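Putative alpha-L-fucosidase (Bacteroides thetaiotaomicron VPI-5482, PDB 3GZA) probably hydrolyses alpha-L-fucosyl linkages as an exported glycoside hydrolase of family 29. Local coordinates at residues V166-Y177 against I198-L207; A215-E223 against Q251-D259. One frame throughout, in Å; residues are numbered along the deposited sequence.

Contact 1. Residues V166-Y177 against I198-L207; sequences VTELCTRYGDLY and IVNKYQPNCL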
loop_
_atom_site.group_PDB
_atom_site.type_symbol
_atom_site.label_atom_id
_atom_site.label_comp_id
_atom_site.label_asym_id
_atom_site.label_seq_id
_atom_site.Cartn_x
_atom_site.Cartn_y
_atom_site.Cartn_z
ATOM N N VAL A 166 12.420 1.744 9.214
ATOM C CA VAL A 166 13.236 2.031 10.398
ATOM C C VAL A 166 14.301 3.032 10.039
ATOM O O VAL A 166 14.582 3.938 10.796
ATOM C CB VAL A 166 13.782 0.742 11.003
ATOM C CG1 VAL A 166 14.811 0.989 12.137
ATOM C CG2 VAL A 166 12.646 -0.146 11.547
ATOM N N THR A 167 14.884 2.893 8.870
ATOM C CA THR A 167 15.948 3.826 8.459
ATOM C C THR A 167 15.374 5.242 8.342
ATOM O O THR A 167 16.006 6.219 8.802
ATOM C CB THR A 167 16.601 3.386 7.137
ATOM O OG1 THR A 167 17.170 2.083 7.304
ATOM C CG2 THR A 167 17.755 4.343 6.720
ATOM N N GLU A 168 14.213 5.376 7.728
ATOM C CA GLU A 168 13.600 6.723 7.607
ATOM C C GLU A 168 13.410 7.325 8.983
ATOM O O GLU A 168 13.718 8.516 9.221
ATOM C CB GLU A 168 12.247 6.655 6.878
ATOM C CG GLU A 168 12.347 6.333 5.415
ATOM C CD GLU A 168 11.018 6.285 4.698
ATOM O OE1 GLU A 168 9.991 6.038 5.348
ATOM O OE2 GLU A 168 11.036 6.462 3.442
ATOM N N LEU A 169 12.803 6.548 9.871
ATOM C CA LEU A 169 12.480 7.024 11.220
ATOM C C LEU A 169 13.692 7.352 12.054
ATOM O O LEU A 169 13.645 8.264 12.896
ATOM C CB LEU A 169 11.522 6.062 11.899
ATOM C CG LEU A 169 10.134 5.977 11.237
ATOM C CD1 LEU A 169 9.348 4.693 11.596
ATOM C CD2 LEU A 169 9.253 7.268 11.458
ATOM N N CYS A 170 14.804 6.669 11.775
ATOM C CA CYS A 170 16.081 6.889 12.516
ATOM C C CYS A 170 16.980 7.940 11.912
ATOM O O CYS A 170 18.016 8.257 12.500
ATOM C CB CYS A 170 16.871 5.583 12.643
ATOM S SG CYS A 170 16.139 4.359 13.769
ATOM N N THR A 171 16.637 8.453 10.726
ATOM C CA THR A 171 17.497 9.440 10.058
ATOM C C THR A 171 16.863 10.797 9.816
ATOM O O THR A 171 17.602 11.756 9.602
ATOM C CB THR A 171 18.039 8.918 8.706
ATOM O OG1 THR A 171 16.914 8.581 7.846
ATOM C CG2 THR A 171 18.930 7.660 8.961
ATOM N N ARG A 172 15.549 10.890 9.861
ATOM C CA ARG A 172 14.909 12.148 9.461
ATOM C C ARG A 172 14.215 12.898 10.593
ATOM O O ARG A 172 13.615 13.934 10.322
ATOM C CB ARG A 172 13.852 11.830 8.399
ATOM C CG ARG A 172 14.369 11.185 7.165
ATOM C CD ARG A 172 13.228 10.791 6.238
ATOM N NE ARG A 172 13.723 10.140 5.026
ATOM C CZ ARG A 172 12.905 9.800 4.025
ATOM N NH1 ARG A 172 11.607 10.021 4.119
ATOM N NH2 ARG A 172 13.410 9.222 2.960
ATOM N N TYR A 173 14.319 12.398 11.834
ATOM C CA TYR A 173 13.567 12.956 12.953
ATOM C C TYR A 173 14.402 13.277 14.192
ATOM O O TYR A 173 13.850 13.395 15.283
ATOM C CB TYR A 173 12.393 12.032 13.294
ATOM C CG TYR A 173 11.444 11.890 12.120
ATOM C CD1 TYR A 173 10.436 12.800 11.858
ATOM C CD2 TYR A 173 11.589 10.823 11.227
ATOM C CE1 TYR A 173 9.614 12.668 10.737
ATOM C CE2 TYR A 173 10.791 10.685 10.124
ATOM C CZ TYR A 173 9.780 11.615 9.874
ATOM O OH TYR A 173 9.014 11.546 8.743
ATOM N N GLY A 174 15.687 13.486 13.988
ATOM C CA GLY A 174 16.580 13.818 15.104
ATOM C C GLY A 174 16.899 12.623 15.987
ATOM O O GLY A 174 16.558 11.490 15.685
ATOM N N ASP A 175 17.576 12.907 17.105
ATOM C CA ASP A 175 18.006 11.863 18.051
ATOM C C ASP A 175 16.846 11.399 18.895
ATOM O O ASP A 175 16.061 12.203 19.409
ATOM C CB ASP A 175 19.160 12.355 18.905
ATOM C CG ASP A 175 20.431 12.615 18.092
ATOM O OD1 ASP A 175 20.525 12.169 16.922
ATOM O OD2 ASP A 175 21.374 13.255 18.620
ATOM N N LEU A 176 16.698 10.078 18.999
ATOM C CA LEU A 176 15.551 9.466 19.636
ATOM C C LEU A 176 15.899 8.794 20.984
ATOM O O LEU A 176 17.018 8.336 21.219
ATOM C CB LEU A 176 14.981 8.381 18.727
ATOM C CG LEU A 176 14.562 8.856 17.331
ATOM C CD1 LEU A 176 14.171 7.685 16.435
ATOM C CD2 LEU A 176 13.471 9.906 17.445
ATOM N N TYR A 177 14.884 8.768 21.826
ATOM C CA TYR A 177 14.991 8.203 23.159
ATOM C C TYR A 177 14.972 6.697 23.096
ATOM O O TYR A 177 15.766 6.051 23.761
ATOM C CB TYR A 177 13.827 8.741 24.009
ATOM C CG TYR A 177 13.883 8.297 25.449
ATOM C CD1 TYR A 177 14.675 8.951 26.370
ATOM C CD2 TYR A 177 13.056 7.260 25.921
ATOM C CE1 TYR A 177 14.716 8.549 27.714
ATOM C CE2 TYR A 177 13.138 6.847 27.252
ATOM C CZ TYR A 177 13.922 7.524 28.153
ATOM O OH TYR A 177 13.940 7.132 29.480
ATOM N N ILE A 198 20.919 -0.895 12.051
ATOM C CA ILE A 198 20.394 0.414 11.591
ATOM C C ILE A 198 20.299 1.370 12.783
ATOM O O ILE A 198 20.773 2.507 12.724
ATOM C CB ILE A 198 19.036 0.268 10.912
ATOM C CG1 ILE A 198 19.140 -0.581 9.664
ATOM C CG2 ILE A 198 18.447 1.650 10.524
ATOM C CD1 ILE A 198 17.757 -0.974 9.157
ATOM N N VAL A 199 19.744 0.880 13.878
ATOM C CA VAL A 199 19.605 1.694 15.087
ATOM C C VAL A 199 21.013 2.002 15.620
ATOM O O VAL A 199 21.338 3.150 15.988
ATOM C CB VAL A 199 18.690 1.019 16.115
ATOM C CG1 VAL A 199 18.671 1.867 17.432
ATOM C CG2 VAL A 199 17.299 0.813 15.547
ATOM N N ASN A 200 21.938 1.048 15.575
ATOM C CA ASN A 200 23.270 1.332 16.091
ATOM C C ASN A 200 24.003 2.385 15.284
ATOM O O ASN A 200 24.719 3.210 15.822
ATOM C CB ASN A 200 24.123 0.060 16.097
ATOM C CG ASN A 200 23.822 -0.844 17.274
ATOM O OD1 ASN A 200 23.317 -0.377 18.323
ATOM N ND2 ASN A 200 24.172 -2.134 17.133
ATOM N N LYS A 201 23.834 2.343 13.972
ATOM C CA LYS A 201 24.522 3.291 13.121
ATOM C C LYS A 201 23.967 4.700 13.239
ATOM O O LYS A 201 24.732 5.671 13.399
ATOM C CB LYS A 201 24.419 2.844 11.675
ATOM C CG LYS A 201 25.086 3.775 10.684
ATOM C CD LYS A 201 25.075 3.227 9.295
ATOM C CE LYS A 201 25.825 4.155 8.327
ATOM N NZ LYS A 201 25.808 3.595 6.945
ATOM N N TYR A 202 22.663 4.819 13.105
ATOM C CA TYR A 202 22.045 6.145 13.038
ATOM C C TYR A 202 21.593 6.714 14.358
ATOM O O TYR A 202 21.438 7.910 14.473
ATOM C CB TYR A 202 20.892 6.115 12.054
ATOM C CG TYR A 202 21.354 5.788 10.664
ATOM C CD1 TYR A 202 22.175 6.667 9.957
ATOM C CD2 TYR A 202 20.995 4.603 10.056
ATOM C CE1 TYR A 202 22.627 6.349 8.659
ATOM C CE2 TYR A 202 21.447 4.294 8.779
ATOM C CZ TYR A 202 22.249 5.169 8.102
ATOM O OH TYR A 202 22.639 4.841 6.843
ATOM N N GLN A 203 21.402 5.840 15.345
ATOM C CA GLN A 203 20.883 6.211 16.642
ATOM C C GLN A 203 21.675 5.524 17.761
ATOM O O GLN A 203 21.075 4.811 18.590
ATOM C CB GLN A 203 19.412 5.823 16.701
ATOM C CG GLN A 203 18.478 6.631 15.808
ATOM C CD GLN A 203 18.258 8.033 16.260
ATOM O OE1 GLN A 203 18.336 8.338 17.452
ATOM N NE2 GLN A 203 17.936 8.905 15.320
ATOM N N PRO A 204 22.984 5.760 17.824
ATOM C CA PRO A 204 23.829 5.083 18.794
ATOM C C PRO A 204 23.456 5.285 20.271
ATOM O O PRO A 204 23.853 4.465 21.089
ATOM C CB PRO A 204 25.243 5.614 18.482
ATOM C CG PRO A 204 24.979 6.897 17.852
ATOM C CD PRO A 204 23.793 6.667 17.001
ATOM N N ASN A 205 22.731 6.333 20.628
ATOM C CA ASN A 205 22.332 6.535 22.035
ATOM C C ASN A 205 20.876 6.257 22.302
ATOM O O ASN A 205 20.390 6.519 23.368
ATOM C CB ASN A 205 22.650 7.946 22.454
ATOM C CG ASN A 205 24.119 8.192 22.462
ATOM O OD1 ASN A 205 24.874 7.505 23.166
ATOM N ND2 ASN A 205 24.549 9.139 21.662
ATOM N N CYS A 206 20.199 5.689 21.313
ATOM C CA CYS A 206 18.797 5.340 21.407
ATOM C C CYS A 206 18.576 3.976 22.027
ATOM O O CYS A 206 19.263 3.026 21.702
ATOM C CB CYS A 206 18.165 5.411 20.001
ATOM S SG CYS A 206 16.416 5.006 19.869
ATOM N N LEU A 207 17.615 3.864 22.938
ATOM C CA LEU A 207 17.295 2.570 23.538
ATOM C C LEU A 207 16.671 1.704 22.482
ATOM O O LEU A 207 15.716 2.111 21.821
ATOM C CB LEU A 207 16.348 2.718 24.725
ATOM C CG LEU A 207 16.872 3.534 25.916
ATOM C CD1 LEU A 207 15.690 4.176 26.764
ATOM C CD2 LEU A 207 17.877 2.721 26.773
HETATM O O HOH W 1 20.777 10.035 12.491
HETATM O O HOH W 2 21.626 9.815 16.481
#

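Contact 2. Residues A215-E223 against Q251-D259; sequences ADFRWGGSE and QLELLKHGD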
loop_
_atom_site.group_PDB
_atom_site.type_symbol
_atom_site.label_atom_id
_atom_site.label_comp_id
_atom_site.label_asym_id
_atom_site.label_seq_id
_atom_site.Cartn_x
_atom_site.Cartn_y
_atom_site.Cartn_z
ATOM N N ALA A 215 17.642 -6.360 24.156
ATOM C CA ALA A 215 16.613 -5.503 24.737
ATOM C C ALA A 215 17.344 -4.578 25.712
ATOM O O ALA A 215 18.077 -5.045 26.582
ATOM C CB ALA A 215 15.587 -6.284 25.492
ATOM N N ASP A 216 17.166 -3.274 25.503
ATOM C CA ASP A 216 17.775 -2.296 26.409
ATOM C C ASP A 216 16.985 -2.045 27.689
ATOM O O ASP A 216 17.487 -1.392 28.618
ATOM C CB ASP A 216 18.093 -1.014 25.682
ATOM C CG ASP A 216 19.240 -1.148 24.713
ATOM O OD1 ASP A 216 19.990 -2.154 24.707
ATOM O OD2 ASP A 216 19.454 -0.146 23.969
ATOM N N PHE A 217 15.791 -2.609 27.759
ATOM C CA PHE A 217 14.995 -2.682 28.965
ATOM C C PHE A 217 14.022 -3.823 28.732
ATOM O O PHE A 217 13.972 -4.349 27.605
ATOM C CB PHE A 217 14.343 -1.342 29.334
ATOM C CG PHE A 217 13.454 -0.773 28.291
ATOM C CD1 PHE A 217 12.185 -1.213 28.183
ATOM C CD2 PHE A 217 13.903 0.240 27.437
ATOM C CE1 PHE A 217 11.367 -0.718 27.264
ATOM C CE2 PHE A 217 13.090 0.759 26.518
ATOM C CZ PHE A 217 11.809 0.310 26.442
ATOM N N ARG A 218 13.292 -4.245 29.760
ATOM C CA ARG A 218 12.379 -5.382 29.635
ATOM C C ARG A 218 10.998 -4.971 30.075
ATOM O O ARG A 218 10.869 -4.216 31.022
ATOM C CB ARG A 218 12.800 -6.587 30.497
ATOM C CG ARG A 218 12.810 -6.312 32.015
ATOM C CD ARG A 218 13.380 -7.467 32.781
ATOM N NE ARG A 218 12.953 -7.359 34.180
ATOM C CZ ARG A 218 13.653 -6.806 35.170
ATOM N NH1 ARG A 218 14.917 -6.393 34.988
ATOM N NH2 ARG A 218 13.105 -6.735 36.374
ATOM N N TRP A 219 9.995 -5.538 29.430
ATOM C CA TRP A 219 8.602 -5.394 29.892
ATOM C C TRP A 219 8.492 -6.149 31.197
ATOM O O TRP A 219 8.842 -7.325 31.278
ATOM C CB TRP A 219 7.662 -5.994 28.843
ATOM C CG TRP A 219 6.212 -5.972 29.234
ATOM C CD1 TRP A 219 5.470 -4.898 29.469
ATOM C CD2 TRP A 219 5.366 -7.108 29.394
ATOM N NE1 TRP A 219 4.188 -5.259 29.772
ATOM C CE2 TRP A 219 4.089 -6.615 29.723
ATOM C CE3 TRP A 219 5.555 -8.475 29.264
ATOM C CZ2 TRP A 219 3.021 -7.431 29.941
ATOM C CZ3 TRP A 219 4.497 -9.302 29.509
ATOM C CH2 TRP A 219 3.238 -8.775 29.840
ATOM N N GLY A 220 7.980 -5.475 32.224
ATOM C CA GLY A 220 7.874 -6.022 33.572
ATOM C C GLY A 220 6.807 -7.057 33.851
ATOM O O GLY A 220 6.452 -7.254 35.018
ATOM N N GLY A 221 6.299 -7.711 32.819
ATOM C CA GLY A 221 5.421 -8.884 33.037
ATOM C C GLY A 221 3.921 -8.657 33.157
ATOM O O GLY A 221 3.187 -9.639 33.380
ATOM N N SER A 222 3.450 -7.406 33.105
ATOM C CA SER A 222 2.023 -7.127 33.151
ATOM C C SER A 222 1.826 -5.720 32.611
ATOM O O SER A 222 2.785 -4.979 32.419
ATOM C CB SER A 222 1.487 -7.186 34.566
ATOM O OG SER A 222 1.919 -6.058 35.335
ATOM N N GLU A 223 0.576 -5.363 32.302
ATOM C CA GLU A 223 0.207 -4.002 31.922
ATOM C C GLU A 223 -0.593 -3.361 33.078
ATOM O O GLU A 223 -1.505 -2.572 32.851
ATOM C CB GLU A 223 -0.586 -3.985 30.634
ATOM C CG GLU A 223 0.224 -4.538 29.466
ATOM C CD GLU A 223 -0.471 -4.413 28.120
ATOM O OE1 GLU A 223 -1.685 -4.123 28.084
ATOM O OE2 GLU A 223 0.197 -4.602 27.079
ATOM N N GLN A 251 9.473 -17.591 33.397
ATOM C CA GLN A 251 9.807 -16.346 32.726
ATOM C C GLN A 251 9.043 -15.114 33.175
ATOM O O GLN A 251 9.628 -14.028 33.219
ATOM C CB GLN A 251 9.690 -16.486 31.212
ATOM C CG GLN A 251 10.552 -17.590 30.678
ATOM C CD GLN A 251 10.660 -17.541 29.182
ATOM O OE1 GLN A 251 10.171 -16.604 28.538
ATOM N NE2 GLN A 251 11.295 -18.535 28.618
ATOM N N LEU A 252 7.746 -15.230 33.461
ATOM C CA LEU A 252 7.019 -14.064 33.939
ATOM C C LEU A 252 7.590 -13.634 35.250
ATOM O O LEU A 252 7.701 -12.448 35.463
ATOM C CB LEU A 252 5.505 -14.275 34.120
ATOM C CG LEU A 252 4.652 -14.034 32.896
ATOM C CD1 LEU A 252 3.210 -14.382 33.244
ATOM C CD2 LEU A 252 4.769 -12.631 32.347
ATOM N N GLU A 253 7.950 -14.570 36.126
ATOM C CA GLU A 253 8.549 -14.164 37.405
ATOM C C GLU A 253 9.855 -13.442 37.168
ATOM O O GLU A 253 10.156 -12.508 37.861
ATOM C CB GLU A 253 8.784 -15.348 38.320
ATOM C CG GLU A 253 7.497 -15.928 38.875
ATOM C CD GLU A 253 6.777 -14.987 39.794
ATOM O OE1 GLU A 253 7.433 -14.315 40.609
ATOM O OE2 GLU A 253 5.534 -14.928 39.705
ATOM N N LEU A 254 10.640 -13.916 36.208
ATOM C CA LEU A 254 11.900 -13.273 35.857
ATOM C C LEU A 254 11.669 -11.867 35.315
ATOM O O LEU A 254 12.410 -10.955 35.666
ATOM C CB LEU A 254 12.698 -14.188 34.895
ATOM C CG LEU A 254 13.985 -13.616 34.314
ATOM C CD1 LEU A 254 14.962 -13.268 35.459
ATOM C CD2 LEU A 254 14.606 -14.596 33.279
ATOM N N LEU A 255 10.643 -11.634 34.473
ATOM C CA LEU A 255 10.347 -10.247 34.009
ATOM C C LEU A 255 9.943 -9.326 35.139
ATOM O O LEU A 255 10.382 -8.189 35.218
ATOM C CB LEU A 255 9.263 -10.272 32.941
ATOM C CG LEU A 255 9.623 -10.977 31.634
ATOM C CD1 LEU A 255 8.360 -11.142 30.805
ATOM C CD2 LEU A 255 10.734 -10.206 30.841
ATOM N N LYS A 256 9.130 -9.848 36.061
ATOM C CA LYS A 256 8.619 -9.086 37.175
ATOM C C LYS A 256 9.617 -8.708 38.248
ATOM O O LYS A 256 9.417 -7.700 38.957
ATOM C CB LYS A 256 7.462 -9.890 37.811
ATOM C CG LYS A 256 6.209 -9.904 36.923
ATOM C CD LYS A 256 5.123 -10.847 37.430
ATOM C CE LYS A 256 3.888 -10.780 36.502
ATOM N NZ LYS A 256 2.969 -11.879 36.799
ATOM N N HIS A 257 10.643 -9.540 38.408
ATOM C CA HIS A 257 11.638 -9.378 39.463
ATOM C C HIS A 257 13.067 -9.121 38.980
ATOM O O HIS A 257 13.877 -8.621 39.744
ATOM C CB HIS A 257 11.686 -10.659 40.350
ATOM C CG HIS A 257 10.468 -10.863 41.217
ATOM N ND1 HIS A 257 10.299 -10.220 42.420
ATOM C CD2 HIS A 257 9.364 -11.639 41.046
ATOM C CE1 HIS A 257 9.146 -10.591 42.956
ATOM N NE2 HIS A 257 8.564 -11.466 42.151
ATOM N N GLY A 258 13.410 -9.565 37.775
ATOM C CA GLY A 258 14.802 -9.560 37.331
ATOM C C GLY A 258 15.599 -10.647 38.055
ATOM O O GLY A 258 15.048 -11.513 38.761
ATOM N N ASP A 259 16.925 -10.619 37.894
ATOM C CA ASP A 259 17.792 -11.610 38.453
ATOM C C ASP A 259 18.988 -10.877 39.015
ATOM O O ASP A 259 19.842 -10.378 38.286
ATOM C CB ASP A 259 18.201 -12.602 37.355
ATOM C CG ASP A 259 19.161 -13.666 37.815
ATOM O OD1 ASP A 259 19.584 -13.717 38.996
ATOM O OD2 ASP A 259 19.515 -14.485 36.920
HETATM O O HOH W 3 1.318 -11.150 34.660
#

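Contact 1. Residues V166-Y177 against I198-L207
Gln203, the first residue beyond helix 198-202, pushes its carboxamide into the turn that follows helix 166-171 and bonds to three backbone groups there. Its NE2 gives one nearly straight bond to Cys170 O (2.9 Å), an acceptor in the plane of the Gln203 amide, and a second to Gly174 O (3.0 Å); both N-H groups arrive above the carbonyl planes. On the other branch OE1 accepts from Leu176 N at 2.8 Å. A bend at chi2 (-71°) folds the amide back over this turn, while CG packs on Cys170 CB. With an alanine in its place, Leu176 N and the Gly174 carbonyl would probably lose these mates and the turn would be freer to shift. Beside the amide the packing is close and apolar: Cys170 SG meets Val199 CG2, and Leu176 CB lies 3.8 Å from Cys206 SG. Further along, Leu207 N bonds to Tyr177 O, and Leu207 CD1 sits over one face of the Tyr177 ring, 3.7 Å from CE2. The outer side is looser and wetter. There Thr171 CG2 rests over one face of the Tyr202 ring, 3.6 Å from its centroid, and two waters bridge Tyr202 O, one to Cys170 O and the other to Asp175 OD1. Segments 166-171 and 198-202 cross at 23° as neighbouring helices, each leading into one of the parallel strands 178-181 and 207-209, as in the beta-alpha repeats of a TIM barrel.

Contact 2. Residues A215-E223 against Q251-D259
The backbones come closest where Gly220 CA lies 4.8 Å from Lys256 CA, as the turn after strand 218-219 runs against the last turns of helix 251-257. In this TIM-barrel domain the strand pairs in parallel with strand 264-273, and the helix that leads into that second strand packs beside the first. Arg218 makes the polar link: its NE and NH2 both bond to Leu255 O, side-on, with the oxygen in the guanidinium plane. The NE bond is the shorter and straighter, at 2.9 Å and 166°. CG stands between the backbone N and the carbonyl carbon (chi1 63°), and from there the chain runs extended to NE, carrying the guanidinium to the helix end. Gly258 CA lies over one face of that group, and NH1 turns to the carbonyls of Val266 and Trp232. Leu255 packs on the strand end, with CB 3.4 Å from Trp219 O and CD1 near Trp219 CE3. Trp219 itself lies next to a bound HEPES molecule, probably from the crystallisation liquor. Gly221 has backbone angles that by themselves call for glycine, and a CB there would also clash with Lys256 CG. Leu252 CD2 touches Gly221 O at 3.5 Å, and Lys256 lies extended past the same carbonyl. One water closes the outer edge, donating to Gly221 O (2.7 Å) and accepting from Lys256 NZ (2.8 Å).

Overall arrangement
Both contacts belong to the fucosidase TIM-barrel domain and follow one another along the chain, contact 1 closing before contact 2 opens; their centres are about 25 Å apart. Contact 1 joins helices 148-171 and 196-202 on the outside of the barrel, at the entrances to strands 178-181 and 207-209. Contact 2 sets helix 251-257 against strand 218-219, ahead of strand 264-273. They meet where Leu207, at the start of strand 207-209, packs against Asp216 and Phe217. Contact 1 thus lies in the helix layer and loops, contact 2 between a helix and a strand end of the same barrel, and Glu223 OE2 of contact 2 bonds to the bound HEPES.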